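PDB 6H20: probable glutamine-binding lipoprotein GlnH (GLNBP) from Mycobacterium tuberculosis, which binds amino acids, asparagine here, as a solute-binding lipoprotein, and probably senses aspartate to regulate protein kinase G and glutamate metabolism. Local coordinates for residues V55-G60 against V96-L101; G76-I81 against I117-M122; D209-A214 against Q233-G238. All coordinates share one frame; numbering follows the deposited sequence.

Contact 1: residues V55-G60 against V96-L101; sequences VGLDIG and VEYRIL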
ATOM      1  N   VAL A  55      -4.937 -11.607  -7.770  1.00 19.95           N
ATOM      2  CA  VAL A  55      -4.445 -10.595  -6.842  1.00 20.19           C
ATOM      3  C   VAL A  55      -4.042  -9.362  -7.635  1.00 21.89           C
ATOM      4  O   VAL A  55      -3.225  -9.454  -8.554  1.00 20.03           O
ATOM      5  CB  VAL A  55      -3.234 -11.126  -6.059  1.00 17.15           C
ATOM      6  CG1 VAL A  55      -2.682 -10.056  -5.108  1.00 19.29           C
ATOM      7  CG2 VAL A  55      -3.601 -12.389  -5.290  1.00 18.58           C
ATOM      8  N   GLY A  56      -4.569  -8.204  -7.236  1.00 20.91           N
ATOM      9  CA  GLY A  56      -4.194  -6.945  -7.859  1.00 23.17           C
ATOM     10  C   GLY A  56      -3.025  -6.311  -7.131  1.00 24.28           C
ATOM     11  O   GLY A  56      -3.055  -6.153  -5.905  1.00 20.36           O
ATOM     12  N   LEU A  57      -1.995  -5.956  -7.891  1.00 19.35           N
ATOM     13  CA  LEU A  57      -0.795  -5.299  -7.368  1.00 19.05           C
ATOM     14  C   LEU A  57      -0.001  -4.811  -8.572  1.00 22.97           C
ATOM     15  O   LEU A  57      -0.513  -4.796  -9.695  1.00 19.15           O
ATOM     16  CB  LEU A  57      -0.000  -6.220  -6.436  1.00 20.36           C
ATOM     17  CG  LEU A  57       0.260  -7.683  -6.815  1.00 19.06           C
ATOM     18  CD1 LEU A  57       1.127  -7.819  -8.075  1.00 22.04           C
ATOM     19  CD2 LEU A  57       0.898  -8.412  -5.626  1.00 21.05           C
ATOM     20  N   ASP A  58       1.249  -4.410  -8.359  1.00 19.89           N
ATOM     21  CA  ASP A  58       2.064  -3.959  -9.491  1.00 23.20           C
ATOM     22  C   ASP A  58       3.497  -4.427  -9.292  1.00 26.83           C
ATOM     23  O   ASP A  58       3.791  -5.242  -8.411  1.00 30.36           O
ATOM     24  CB  ASP A  58       1.959  -2.442  -9.698  1.00 27.05           C
ATOM     25  CG  ASP A  58       2.754  -1.634  -8.664  1.00 32.12           C
ATOM     26  OD1 ASP A  58       3.402  -2.205  -7.765  1.00 37.78           O
ATOM     27  OD2 ASP A  58       2.726  -0.398  -8.768  1.00 43.14           O
ATOM     28  N   ILE A  59       4.411  -3.873 -10.092  1.00 25.81           N
ATOM     29  CA  ILE A  59       5.833  -4.085  -9.861  1.00 30.47           C
ATOM     30  C   ILE A  59       6.580  -2.779  -9.574  1.00 23.22           C
ATOM     31  O   ILE A  59       7.791  -2.711  -9.714  1.00 29.83           O
ATOM     32  CB  ILE A  59       6.484  -4.941 -10.965  1.00 32.07           C
ATOM     33  CG1 ILE A  59       6.349  -4.275 -12.337  1.00 30.19           C
ATOM     34  CG2 ILE A  59       5.839  -6.316 -11.009  1.00 33.88           C
ATOM     35  CD1 ILE A  59       7.070  -5.025 -13.447  1.00 37.03           C
ATOM     36  N   GLY A  60       5.877  -1.743  -9.121  1.00 25.60           N
ATOM     37  CA  GLY A  60       6.497  -0.454  -8.865  1.00 26.76           C
ATOM     38  C   GLY A  60       6.896  -0.151  -7.433  1.00 29.71           C
ATOM     39  O   GLY A  60       7.352   0.969  -7.161  1.00 28.85           O
ATOM     40  N   VAL A  96      -1.759 -18.439  -7.411  1.00 25.24           N
ATOM     41  CA  VAL A  96      -2.021 -17.011  -7.522  1.00 21.81           C
ATOM     42  C   VAL A  96      -1.756 -16.562  -8.954  1.00 26.57           C
ATOM     43  O   VAL A  96      -0.748 -16.949  -9.560  1.00 31.05           O
ATOM     44  CB  VAL A  96      -1.130 -16.208  -6.547  1.00 23.49           C
ATOM     45  CG1 VAL A  96      -1.292 -14.728  -6.774  1.00 26.03           C
ATOM     46  CG2 VAL A  96      -1.463 -16.550  -5.099  1.00 21.78           C
ATOM     47  N   GLU A  97      -2.655 -15.736  -9.487  1.00 21.80           N
ATOM     48  CA  GLU A  97      -2.440 -15.000 -10.723  1.00 21.64           C
ATOM     49  C   GLU A  97      -2.546 -13.512 -10.408  1.00 23.77           C
ATOM     50  O   GLU A  97      -3.408 -13.094  -9.626  1.00 23.81           O
ATOM     51  CB  GLU A  97      -3.501 -15.401 -11.759  1.00 22.60           C
ATOM     52  CG  GLU A  97      -3.503 -14.547 -13.032  1.00 27.02           C
ATOM     53  CD  GLU A  97      -4.577 -14.973 -14.023  1.00 29.76           C
ATOM     54  OE1 GLU A  97      -5.542 -15.635 -13.599  1.00 30.44           O
ATOM     55  OE2 GLU A  97      -4.451 -14.657 -15.228  1.00 31.16           O
ATOM     56  N   TYR A  98      -1.650 -12.714 -10.980  1.00 21.89           N
ATOM     57  CA  TYR A  98      -1.604 -11.282 -10.709  1.00 21.31           C
ATOM     58  C   TYR A  98      -2.285 -10.508 -11.828  1.00 24.69           C
ATOM     59  O   TYR A  98      -2.193 -10.881 -13.002  1.00 27.05           O
ATOM     60  CB  TYR A  98      -0.156 -10.795 -10.536  1.00 21.37           C
ATOM     61  CG  TYR A  98       0.555 -11.558  -9.455  1.00 19.70           C
ATOM     62  CD1 TYR A  98       0.241 -11.348  -8.117  1.00 19.63           C
ATOM     63  CD2 TYR A  98       1.483 -12.538  -9.763  1.00 22.84           C
ATOM     64  CE1 TYR A  98       0.858 -12.065  -7.117  1.00 18.95           C
ATOM     65  CE2 TYR A  98       2.108 -13.269  -8.770  1.00 25.56           C
ATOM     66  CZ  TYR A  98       1.781 -13.024  -7.441  1.00 21.16           C
ATOM     67  OH  TYR A  98       2.372 -13.733  -6.434  1.00 24.77           O
ATOM     68  N   ARG A  99      -3.024  -9.468 -11.455  1.00 21.06           N
ATOM     69  CA  ARG A  99      -3.474  -8.448 -12.391  1.00 25.13           C
ATOM     70  C   ARG A  99      -2.703  -7.183 -12.070  1.00 20.90           C
ATOM     71  O   ARG A  99      -2.794  -6.667 -10.951  1.00 21.21           O
ATOM     72  CB  ARG A  99      -4.975  -8.176 -12.304  1.00 24.05           C
ATOM     73  CG  ARG A  99      -5.427  -7.217 -13.422  1.00 31.45           C
ATOM     74  CD  ARG A  99      -6.910  -6.845 -13.386  1.00 31.61           C
ATOM     75  NE  ARG A  99      -7.786  -7.989 -13.605  1.00 35.79           N
ATOM     76  CZ  ARG A  99      -8.335  -8.314 -14.773  1.00 33.29           C
ATOM     77  NH1 ARG A  99      -8.097  -7.585 -15.864  1.00 37.47           N
ATOM     78  NH2 ARG A  99      -9.123  -9.381 -14.848  1.00 34.89           N
ATOM     79  N   ILE A 100      -1.934  -6.695 -13.033  1.00 20.60           N
ATOM     80  CA  ILE A 100      -1.102  -5.519 -12.799  1.00 21.12           C
ATOM     81  C   ILE A 100      -1.979  -4.274 -12.823  1.00 23.93           C
ATOM     82  O   ILE A 100      -2.651  -3.991 -13.822  1.00 26.23           O
ATOM     83  CB  ILE A 100       0.031  -5.430 -13.830  1.00 24.17           C
ATOM     84  CG1 ILE A 100       0.841  -6.731 -13.841  1.00 26.38           C
ATOM     85  CG2 ILE A 100       0.903  -4.210 -13.565  1.00 25.31           C
ATOM     86  CD1 ILE A 100       1.536  -7.064 -12.556  1.00 30.20           C
ATOM     87  N   LEU A 101      -1.971  -3.525 -11.717  1.00 22.67           N
ATOM     88  CA  LEU A 101      -2.831  -2.368 -11.519  1.00 25.42           C
ATOM     89  C   LEU A 101      -1.992  -1.235 -10.950  1.00 23.20           C
ATOM     90  O   LEU A 101      -1.131  -1.471 -10.100  1.00 25.94           O
ATOM     91  CB  LEU A 101      -3.907  -2.682 -10.454  1.00 31.55           C
ATOM     92  CG  LEU A 101      -4.950  -3.776 -10.657  1.00 33.71           C
ATOM     93  CD1 LEU A 101      -5.733  -3.965  -9.384  1.00 29.53           C
ATOM     94  CD2 LEU A 101      -5.876  -3.420 -11.807  1.00 35.11           C
TER

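Contact 2: residues G76-I81 against I117-M122; sequences GFDVDI and IVVKTM. With ASN (asparagine), chain B.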
ATOM      1  N   GLY A  76       7.872  -9.705  -2.763  1.00 15.53           N
ATOM      2  CA  GLY A  76       7.713  -8.603  -1.838  1.00 14.29           C
ATOM      3  C   GLY A  76       6.766  -8.953  -0.706  1.00 17.18           C
ATOM      4  O   GLY A  76       6.109  -9.993  -0.698  1.00 16.26           O
ATOM      5  N   PHE A  77       6.695  -8.024   0.258  1.00 14.16           N
ATOM      6  CA  PHE A  77       5.834  -8.210   1.435  1.00 13.73           C
ATOM      7  C   PHE A  77       4.372  -8.401   1.042  1.00 15.00           C
ATOM      8  O   PHE A  77       3.690  -9.287   1.575  1.00 16.78           O
ATOM      9  CB  PHE A  77       5.991  -7.004   2.367  1.00 15.39           C
ATOM     10  CG  PHE A  77       5.289  -7.140   3.694  1.00 14.71           C
ATOM     11  CD1 PHE A  77       4.004  -6.665   3.853  1.00 15.67           C
ATOM     12  CD2 PHE A  77       5.938  -7.708   4.782  1.00 18.93           C
ATOM     13  CE1 PHE A  77       3.357  -6.767   5.075  1.00 17.22           C
ATOM     14  CE2 PHE A  77       5.290  -7.820   6.013  1.00 16.95           C
ATOM     15  CZ  PHE A  77       3.992  -7.339   6.140  1.00 17.36           C
ATOM     16  N   ASP A  78       3.862  -7.566   0.125  1.00 13.51           N
ATOM     17  CA  ASP A  78       2.462  -7.678  -0.285  1.00 14.72           C
ATOM     18  C   ASP A  78       2.205  -8.975  -1.049  1.00 17.12           C
ATOM     19  O   ASP A  78       1.155  -9.609  -0.868  1.00 16.38           O
ATOM     20  CB  ASP A  78       2.053  -6.477  -1.138  1.00 13.92           C
ATOM     21  CG  ASP A  78       1.659  -5.260  -0.314  1.00 15.04           C
ATOM     22  OD1 ASP A  78       1.331  -5.401   0.885  1.00 14.91           O
ATOM     23  OD2 ASP A  78       1.625  -4.164  -0.911  1.00 16.67           O
ATOM     24  N   VAL A  79       3.143  -9.380  -1.910  1.00 14.71           N
ATOM     25  CA  VAL A  79       3.028 -10.667  -2.595  1.00 15.97           C
ATOM     26  C   VAL A  79       2.915 -11.798  -1.580  1.00 18.82           C
ATOM     27  O   VAL A  79       2.087 -12.713  -1.726  1.00 17.33           O
ATOM     28  CB  VAL A  79       4.241 -10.860  -3.523  1.00 16.89           C
ATOM     29  CG1 VAL A  79       4.200 -12.237  -4.154  1.00 20.90           C
ATOM     30  CG2 VAL A  79       4.257  -9.769  -4.574  1.00 19.04           C
ATOM     31  N   ASP A  80       3.735 -11.743  -0.531  1.00 14.94           N
ATOM     32  CA  ASP A  80       3.742 -12.805   0.469  1.00 15.10           C
ATOM     33  C   ASP A  80       2.467 -12.799   1.299  1.00 17.02           C
ATOM     34  O   ASP A  80       1.945 -13.872   1.626  1.00 17.21           O
ATOM     35  CB  ASP A  80       5.001 -12.701   1.333  1.00 16.39           C
ATOM     36  CG  ASP A  80       6.250 -13.164   0.597  1.00 17.91           C
ATOM     37  OD1 ASP A  80       6.134 -13.813  -0.468  1.00 23.63           O
ATOM     38  OD2 ASP A  80       7.358 -12.867   1.092  1.00 20.38           O
ATOM     39  N   ILE A  81       1.946 -11.610   1.634  1.00 13.46           N
ATOM     40  CA  ILE A  81       0.652 -11.523   2.323  1.00 13.91           C
ATOM     41  C   ILE A  81      -0.431 -12.188   1.483  1.00 13.42           C
ATOM     42  O   ILE A  81      -1.209 -13.020   1.975  1.00 15.35           O
ATOM     43  CB  ILE A  81       0.298 -10.057   2.646  1.00 14.94           C
ATOM     44  CG1 ILE A  81       1.230  -9.487   3.718  1.00 15.26           C
ATOM     45  CG2 ILE A  81      -1.168  -9.966   3.076  1.00 17.64           C
ATOM     46  CD1 ILE A  81       1.031 -10.083   5.120  1.00 16.93           C
ATOM     47  N   ILE A 117      -8.770  -9.873  -4.701  1.00 17.67           N
ATOM     48  CA  ILE A 117      -8.259  -8.993  -3.659  1.00 17.43           C
ATOM     49  C   ILE A 117      -7.210  -8.075  -4.264  1.00 17.75           C
ATOM     50  O   ILE A 117      -6.592  -8.393  -5.287  1.00 19.51           O
ATOM     51  CB  ILE A 117      -7.652  -9.756  -2.456  1.00 15.66           C
ATOM     52  CG1 ILE A 117      -6.421 -10.570  -2.876  1.00 15.39           C
ATOM     53  CG2 ILE A 117      -8.710 -10.660  -1.805  1.00 16.38           C
ATOM     54  CD1 ILE A 117      -5.744 -11.309  -1.716  1.00 16.59           C
ATOM     55  N   VAL A 118      -7.037  -6.914  -3.641  1.00 15.67           N
ATOM     56  CA  VAL A 118      -5.904  -6.026  -3.909  1.00 15.48           C
ATOM     57  C   VAL A 118      -5.014  -6.076  -2.678  1.00 16.13           C
ATOM     58  O   VAL A 118      -5.481  -5.833  -1.560  1.00 16.16           O
ATOM     59  CB  VAL A 118      -6.363  -4.586  -4.184  1.00 17.80           C
ATOM     60  CG1 VAL A 118      -5.174  -3.619  -4.165  1.00 17.80           C
ATOM     61  CG2 VAL A 118      -7.089  -4.494  -5.529  1.00 19.24           C
ATOM     62  N   VAL A 119      -3.751  -6.426  -2.867  1.00 15.68           N
ATOM     63  CA  VAL A 119      -2.742  -6.331  -1.812  1.00 14.27           C
ATOM     64  C   VAL A 119      -1.660  -5.444  -2.407  1.00 14.26           C
ATOM     65  O   VAL A 119      -0.756  -5.914  -3.112  1.00 15.67           O
ATOM     66  CB  VAL A 119      -2.187  -7.687  -1.368  1.00 15.70           C
ATOM     67  CG1 VAL A 119      -1.381  -7.527  -0.073  1.00 15.07           C
ATOM     68  CG2 VAL A 119      -3.320  -8.706  -1.145  1.00 15.95           C
ATOM     69  N   LYS A 120      -1.807  -4.137  -2.200  1.00 14.18           N
ATOM     70  CA  LYS A 120      -0.924  -3.158  -2.828  1.00 14.65           C
ATOM     71  C   LYS A 120      -0.915  -1.910  -1.970  1.00 13.59           C
ATOM     72  O   LYS A 120      -1.542  -0.899  -2.316  1.00 16.11           O
ATOM     73  CB  LYS A 120      -1.387  -2.843  -4.257  1.00 18.93           C
ATOM     74  CG  LYS A 120      -0.318  -2.069  -5.041  1.00 21.27           C
ATOM     75  CD  LYS A 120      -0.925  -1.285  -6.191  1.00 22.62           C
ATOM     76  CE  LYS A 120       0.121  -0.497  -6.983  1.00 27.45           C
ATOM     77  NZ  LYS A 120       1.179   0.152  -6.156  1.00 29.22           N
ATOM     78  N   THR A 121      -0.221  -2.004  -0.836  1.00 13.42           N
ATOM     79  CA  THR A 121      -0.045  -0.917   0.131  1.00 14.15           C
ATOM     80  C   THR A 121      -1.302  -0.053   0.290  1.00 13.64           C
ATOM     81  O   THR A 121      -1.238   1.173   0.292  1.00 16.36           O
ATOM     82  CB  THR A 121       1.194  -0.057  -0.208  1.00 14.43           C
ATOM     83  OG1 THR A 121       1.052   0.571  -1.500  1.00 15.97           O
ATOM     84  CG2 THR A 121       2.463  -0.914  -0.211  1.00 16.99           C
ATOM     85  N   MET A 122      -2.465  -0.686   0.428  1.00 14.43           N
ATOM     86  CA  MET A 122      -3.710   0.051   0.224  1.00 14.80           C
ATOM     87  C   MET A 122      -4.211   0.596   1.554  1.00 17.31           C
ATOM     88  O   MET A 122      -4.783  -0.143   2.364  1.00 16.15           O
ATOM     89  CB  MET A 122      -4.768  -0.811  -0.460  1.00 14.50           C
ATOM     90  CG  MET A 122      -5.907   0.018  -1.015  1.00 15.15           C
ATOM     91  SD  MET A 122      -6.995  -1.010  -1.988  1.00 18.34           S
ATOM     92  CE  MET A 122      -8.178   0.219  -2.514  1.00 18.31           C
TER
HETATM   93  N   ASN B 401      -0.642   3.758   0.942  1.00 15.01           N
HETATM   94  CA  ASN B 401      -0.886   4.913   0.078  1.00 14.26           C
HETATM   95  C   ASN B 401      -2.253   4.779  -0.569  1.00 15.65           C
HETATM   96  O   ASN B 401      -2.576   5.521  -1.514  1.00 14.72           O
HETATM   97  CB  ASN B 401       0.207   5.039  -0.985  1.00 15.45           C
HETATM   98  CG  ASN B 401       0.173   3.918  -1.995  1.00 16.10           C
HETATM   99  OD1 ASN B 401      -0.432   2.872  -1.783  1.00 17.19           O
HETATM  100  ND2 ASN B 401       0.800   4.152  -3.124  1.00 15.55           N
HETATM  101  OXT ASN B 401      -3.037   3.909  -0.130  1.00 15.29           O

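Contact 3: residues D209-A214 against Q233-G238; sequences DDTILA and QPYGVG. With ASN (asparagine), chain B.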
ATOM      1  N   ASP A 209       4.318   6.843   2.061  1.00 14.52           N
ATOM      2  CA  ASP A 209       4.495   5.948   3.196  1.00 13.08           C
ATOM      3  C   ASP A 209       5.973   5.660   3.435  1.00 11.85           C
ATOM      4  O   ASP A 209       6.712   5.350   2.499  1.00 13.46           O
ATOM      5  CB  ASP A 209       3.836   4.602   2.873  1.00 15.13           C
ATOM      6  CG  ASP A 209       2.389   4.709   2.406  1.00 15.23           C
ATOM      7  OD1 ASP A 209       1.784   5.806   2.365  1.00 13.97           O
ATOM      8  OD2 ASP A 209       1.864   3.634   2.066  1.00 15.56           O
ATOM      9  N   ASP A 210       6.388   5.698   4.710  1.00 12.97           N
ATOM     10  CA  ASP A 210       7.794   5.436   5.025  1.00 14.31           C
ATOM     11  C   ASP A 210       8.240   4.041   4.594  1.00 14.76           C
ATOM     12  O   ASP A 210       9.406   3.850   4.219  1.00 15.21           O
ATOM     13  CB  ASP A 210       8.111   5.730   6.502  1.00 14.39           C
ATOM     14  CG  ASP A 210       7.242   4.960   7.511  1.00 17.59           C
ATOM     15  OD1 ASP A 210       6.290   4.227   7.166  1.00 15.53           O
ATOM     16  OD2 ASP A 210       7.547   5.113   8.719  1.00 20.94           O
ATOM     17  N   THR A 211       7.324   3.071   4.609  1.00 14.82           N
ATOM     18  CA  THR A 211       7.582   1.732   4.082  1.00 13.50           C
ATOM     19  C   THR A 211       8.001   1.775   2.613  1.00 14.74           C
ATOM     20  O   THR A 211       9.015   1.177   2.224  1.00 16.10           O
ATOM     21  CB  THR A 211       6.289   0.924   4.197  1.00 13.98           C
ATOM     22  OG1 THR A 211       5.202   1.765   3.795  1.00 13.14           O
ATOM     23  CG2 THR A 211       6.058   0.461   5.647  1.00 15.58           C
ATOM     24  N   ILE A 212       7.200   2.438   1.771  1.00 14.18           N
ATOM     25  CA  ILE A 212       7.521   2.572   0.345  1.00 12.90           C
ATOM     26  C   ILE A 212       8.833   3.326   0.170  1.00 13.78           C
ATOM     27  O   ILE A 212       9.701   2.942  -0.639  1.00 14.38           O
ATOM     28  CB  ILE A 212       6.359   3.259  -0.405  1.00 13.59           C
ATOM     29  CG1 ILE A 212       5.087   2.422  -0.300  1.00 15.40           C
ATOM     30  CG2 ILE A 212       6.747   3.528  -1.882  1.00 15.06           C
ATOM     31  CD1 ILE A 212       3.874   3.111  -0.918  1.00 15.21           C
ATOM     32  N   LEU A 213       9.002   4.416   0.925  1.00 12.88           N
ATOM     33  CA  LEU A 213      10.235   5.198   0.823  1.00 12.95           C
ATOM     34  C   LEU A 213      11.462   4.365   1.182  1.00 13.61           C
ATOM     35  O   LEU A 213      12.519   4.515   0.555  1.00 14.82           O
ATOM     36  CB  LEU A 213      10.158   6.422   1.732  1.00 15.00           C
ATOM     37  CG  LEU A 213       9.092   7.475   1.420  1.00 14.23           C
ATOM     38  CD1 LEU A 213       9.235   8.635   2.406  1.00 14.68           C
ATOM     39  CD2 LEU A 213       9.205   7.977  -0.026  1.00 14.75           C
ATOM     40  N   ALA A 214      11.341   3.486   2.190  1.00 15.79           N
ATOM     41  CA  ALA A 214      12.456   2.606   2.538  1.00 15.38           C
ATOM     42  C   ALA A 214      12.840   1.700   1.374  1.00 13.88           C
ATOM     43  O   ALA A 214      14.027   1.411   1.168  1.00 16.85           O
ATOM     44  CB  ALA A 214      12.105   1.781   3.778  1.00 18.81           C
ATOM     45  N   GLN A 233      -1.054   5.499   7.694  1.00 15.28           N
ATOM     46  CA  GLN A 233      -1.356   4.707   6.498  1.00 16.67           C
ATOM     47  C   GLN A 233      -1.561   3.262   6.921  1.00 15.86           C
ATOM     48  O   GLN A 233      -0.638   2.436   6.873  1.00 16.03           O
ATOM     49  CB  GLN A 233      -0.217   4.816   5.476  1.00 14.29           C
ATOM     50  CG  GLN A 233       0.199   6.255   5.175  1.00 14.73           C
ATOM     51  CD  GLN A 233      -0.854   7.062   4.422  1.00 14.23           C
ATOM     52  OE1 GLN A 233      -1.665   6.517   3.671  1.00 17.01           O
ATOM     53  NE2 GLN A 233      -0.827   8.373   4.608  1.00 16.36           N
ATOM     54  N   PRO A 234      -2.766   2.914   7.358  1.00 14.76           N
ATOM     55  CA  PRO A 234      -3.026   1.530   7.782  1.00 15.43           C
ATOM     56  C   PRO A 234      -3.423   0.667   6.594  1.00 14.42           C
ATOM     57  O   PRO A 234      -4.495   0.878   6.009  1.00 16.31           O
ATOM     58  CB  PRO A 234      -4.179   1.689   8.786  1.00 15.25           C
ATOM     59  CG  PRO A 234      -4.943   2.934   8.283  1.00 15.18           C
ATOM     60  CD  PRO A 234      -3.955   3.782   7.470  1.00 14.03           C
ATOM     61  N   TYR A 235      -2.578  -0.294   6.223  1.00 14.13           N
ATOM     62  CA  TYR A 235      -2.826  -1.091   5.025  1.00 13.86           C
ATOM     63  C   TYR A 235      -3.889  -2.150   5.273  1.00 13.04           C
ATOM     64  O   TYR A 235      -3.865  -2.860   6.282  1.00 15.02           O
ATOM     65  CB  TYR A 235      -1.557  -1.827   4.600  1.00 14.43           C
ATOM     66  CG  TYR A 235      -0.417  -0.969   4.110  1.00 15.15           C
ATOM     67  CD1 TYR A 235      -0.535   0.414   3.974  1.00 14.29           C
ATOM     68  CD2 TYR A 235       0.784  -1.555   3.794  1.00 16.73           C
ATOM     69  CE1 TYR A 235       0.549   1.192   3.510  1.00 15.66           C
ATOM     70  CE2 TYR A 235       1.854  -0.803   3.333  1.00 16.21           C
ATOM     71  CZ  TYR A 235       1.737   0.558   3.196  1.00 15.97           C
ATOM     72  OH  TYR A 235       2.827   1.281   2.732  1.00 14.55           O
ATOM     73  N   GLY A 236      -4.798  -2.290   4.316  1.00 14.96           N
ATOM     74  CA  GLY A 236      -5.764  -3.365   4.345  1.00 14.79           C
ATOM     75  C   GLY A 236      -5.755  -4.088   3.012  1.00 16.81           C
ATOM     76  O   GLY A 236      -5.325  -3.547   1.989  1.00 15.59           O
ATOM     77  N   VAL A 237      -6.225  -5.331   3.035  1.00 14.93           N
ATOM     78  CA  VAL A 237      -6.496  -6.060   1.798  1.00 14.31           C
ATOM     79  C   VAL A 237      -7.816  -5.545   1.251  1.00 15.05           C
ATOM     80  O   VAL A 237      -8.838  -5.581   1.942  1.00 16.26           O
ATOM     81  CB  VAL A 237      -6.560  -7.572   2.052  1.00 13.47           C
ATOM     82  CG1 VAL A 237      -6.982  -8.314   0.779  1.00 16.55           C
ATOM     83  CG2 VAL A 237      -5.235  -8.076   2.588  1.00 15.04           C
ATOM     84  N   GLY A 238      -7.792  -5.035   0.018  1.00 15.77           N
ATOM     85  CA  GLY A 238      -8.987  -4.471  -0.595  1.00 16.41           C
ATOM     86  C   GLY A 238      -9.828  -5.560  -1.244  1.00 16.24           C
ATOM     87  O   GLY A 238      -9.304  -6.466  -1.885  1.00 17.90           O
TER
HETATM   88  N   ASN B 401      -0.642   3.758   0.942  1.00 15.01           N
HETATM   89  CA  ASN B 401      -0.886   4.913   0.078  1.00 14.26           C
HETATM   90  C   ASN B 401      -2.253   4.779  -0.569  1.00 15.65           C
HETATM   91  O   ASN B 401      -2.576   5.521  -1.514  1.00 14.72           O
HETATM   92  CB  ASN B 401       0.207   5.039  -0.985  1.00 15.45           C
HETATM   93  CG  ASN B 401       0.173   3.918  -1.995  1.00 16.10           C
HETATM   94  OD1 ASN B 401      -0.432   2.872  -1.783  1.00 17.19           O
HETATM   95  ND2 ASN B 401       0.800   4.152  -3.124  1.00 15.55           N
HETATM   96  OXT ASN B 401      -3.037   3.909  -0.130  1.00 15.29           O

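Contact 1: residues V55-G60 against V96-L101
Leu-57 O is gripped twice by the neighbouring segment: Leu-101 N donates to it at 2.8 Å, and the CA-H of Ile-100 approaches it with CA 3.2 Å away. The two strands are parallel neighbours joined in sequence through helix 77-90, a beta-alpha-beta crossover. The register evidence is direct, with Val-55 opposite Tyr-98, Gly-56 opposite Arg-99 and Leu-57 opposite Ile-100, although the short axes diverge by 39°. Val-55 N donates to Glu-97 O at 2.8 Å, almost straight into the carbonyl, whereas Arg-99 N reaches Val-55 O from above the carbonyl plane. Leu-57 N completes the set with a longer bond of 3.2 Å to Arg-99 O.

On the face packed against helix 77-90, Val-55 CG2 meets Val-96 CG1 at 3.6 Å. Leu-57 has its CG between backbone N and carbonyl carbon (chi1 45°), which carries CD1 to Tyr-98 CD1 at 3.6 Å; its CD2 lies near ring atoms CD1 and CE1, and the isobutyl group approaches the ring at a slant. Val-79 and Ala-82 of the helix cover this cluster. Across the sheet, Leu-101 CD1 lies 3.7 Å from Gly-56 CA, a residue with no side chain to obstruct it. Past the strand end Asp-58 forms an Asx turn, OD1 accepting from Gly-60 N at 2.9 Å, well above the carboxylate plane.

Contact 2: residues G76-I81 against I117-M122
The carboxylate arm of Asp-78 lies aslant the side chain of Val-119, with Asp-78 CB 3.7 Å and Asp-78 OD1 3.6 Å from Val-119 CG1. Val-119 presents this methyl because CG1 is anti to its backbone N (chi1 -168°); the same methyl also packs 3.4 Å from Asp-78 O and meets Ile-81 CG2, one helical turn on, at 4.0 Å. The two oxygens of Asp-78 are divided between partners. OD2 takes the backbone N-H of Thr-121 at 2.8 Å on its syn side, 28° out of the carboxylate plane and with an N-H...O angle of 150°, while OD1 accepts from the hydroxyl of Tyr-138. Bonds at both oxygens restrict the rotation of the carboxylate. By contrast Val-119 O is buried with no polar partner in the model.

The bond to Thr-121 N matters because this residue is in the first shell of the bound asparagine. Thr-121 has positive phi, and both its backbone and its side chain face the ligand: Thr-121 O accepts from the ligand N at 2.7 Å, and Thr-121 OG1 donates to the ligand OD1 at 2.8 Å. Asp-78 is thus a second-shell residue, consistent with a part in positioning Thr-121. The contact sits where the first turn of helix 77-90 packs on residues 119-121; strand 117-118 lies between strands 53-57 and 232-240, with Leu-266 of helix 262-270 covering Ile-81.

Contact 3: residues D209-A214 against Q233-G238
Tyr-235 OH stands between two side chains of the opposite segment, giving its hydrogen to Asp-209 OD2 at 2.6 Å and accepting one from Thr-211 OG1, also at 2.6 Å. Asp-209 OD2 serves this phenol with its anti lone pair and takes a second hydrogen bond, from the N of the bound asparagine, at 2.7 Å. It lies in the plane of the tyrosine ring, at its edge. With two donors on one oxygen, the aspartate probably remains negatively charged and offsets the charge of the ligand ammonium group. Ile-212 CD1 comes 3.9 Å from the ligand ND2, a van der Waals contact.

Around this first shell, Thr-211 OG1 sits between its backbone N and carbonyl carbon (chi1 42°), which aims it back at the phenol. Asp-209 OD1 rests 3.3 Å from Gln-233 CG, whose chain is bent at chi2; the amide at its tip accepts through OE1 from Ser-123 and Thr-171, also of the pocket.

Asp-209 occupies the N-cap position of helix 210-219 yet makes no side-chain capping bond; OD2 is taken up by Tyr-235 and the ligand. An aspartate receiving the amino group is characteristic of the amino-acid cleft in family 3 solute-binding proteins.

In the fold
All three contacts reach one mixed sheet, and two of them touch the ligand. Centres of contacts 1 and 2 are about 9 Å apart: strands 53-57 and 117-118 are neighbours, Gly-56 N reaching Ile-117 O at 2.8 Å, and Asp-58 OD2 forms a salt bridge with Lys-120 NZ at 3.1 Å beside the pocket. Contacts 2 and 3, with centres about 10 Å apart, join through Met-122 O and Gly-236 N at 2.9 Å and through Thr-121 CB packing 3.5 Å from Tyr-235 CZ. Contacts 2 and 3 thus meet at the ligand amino group. Contacts 1 and 3 do not touch; contact 1 is the most distant from the ligand, with the Asp-58 side chain about 8 Å from asparagine.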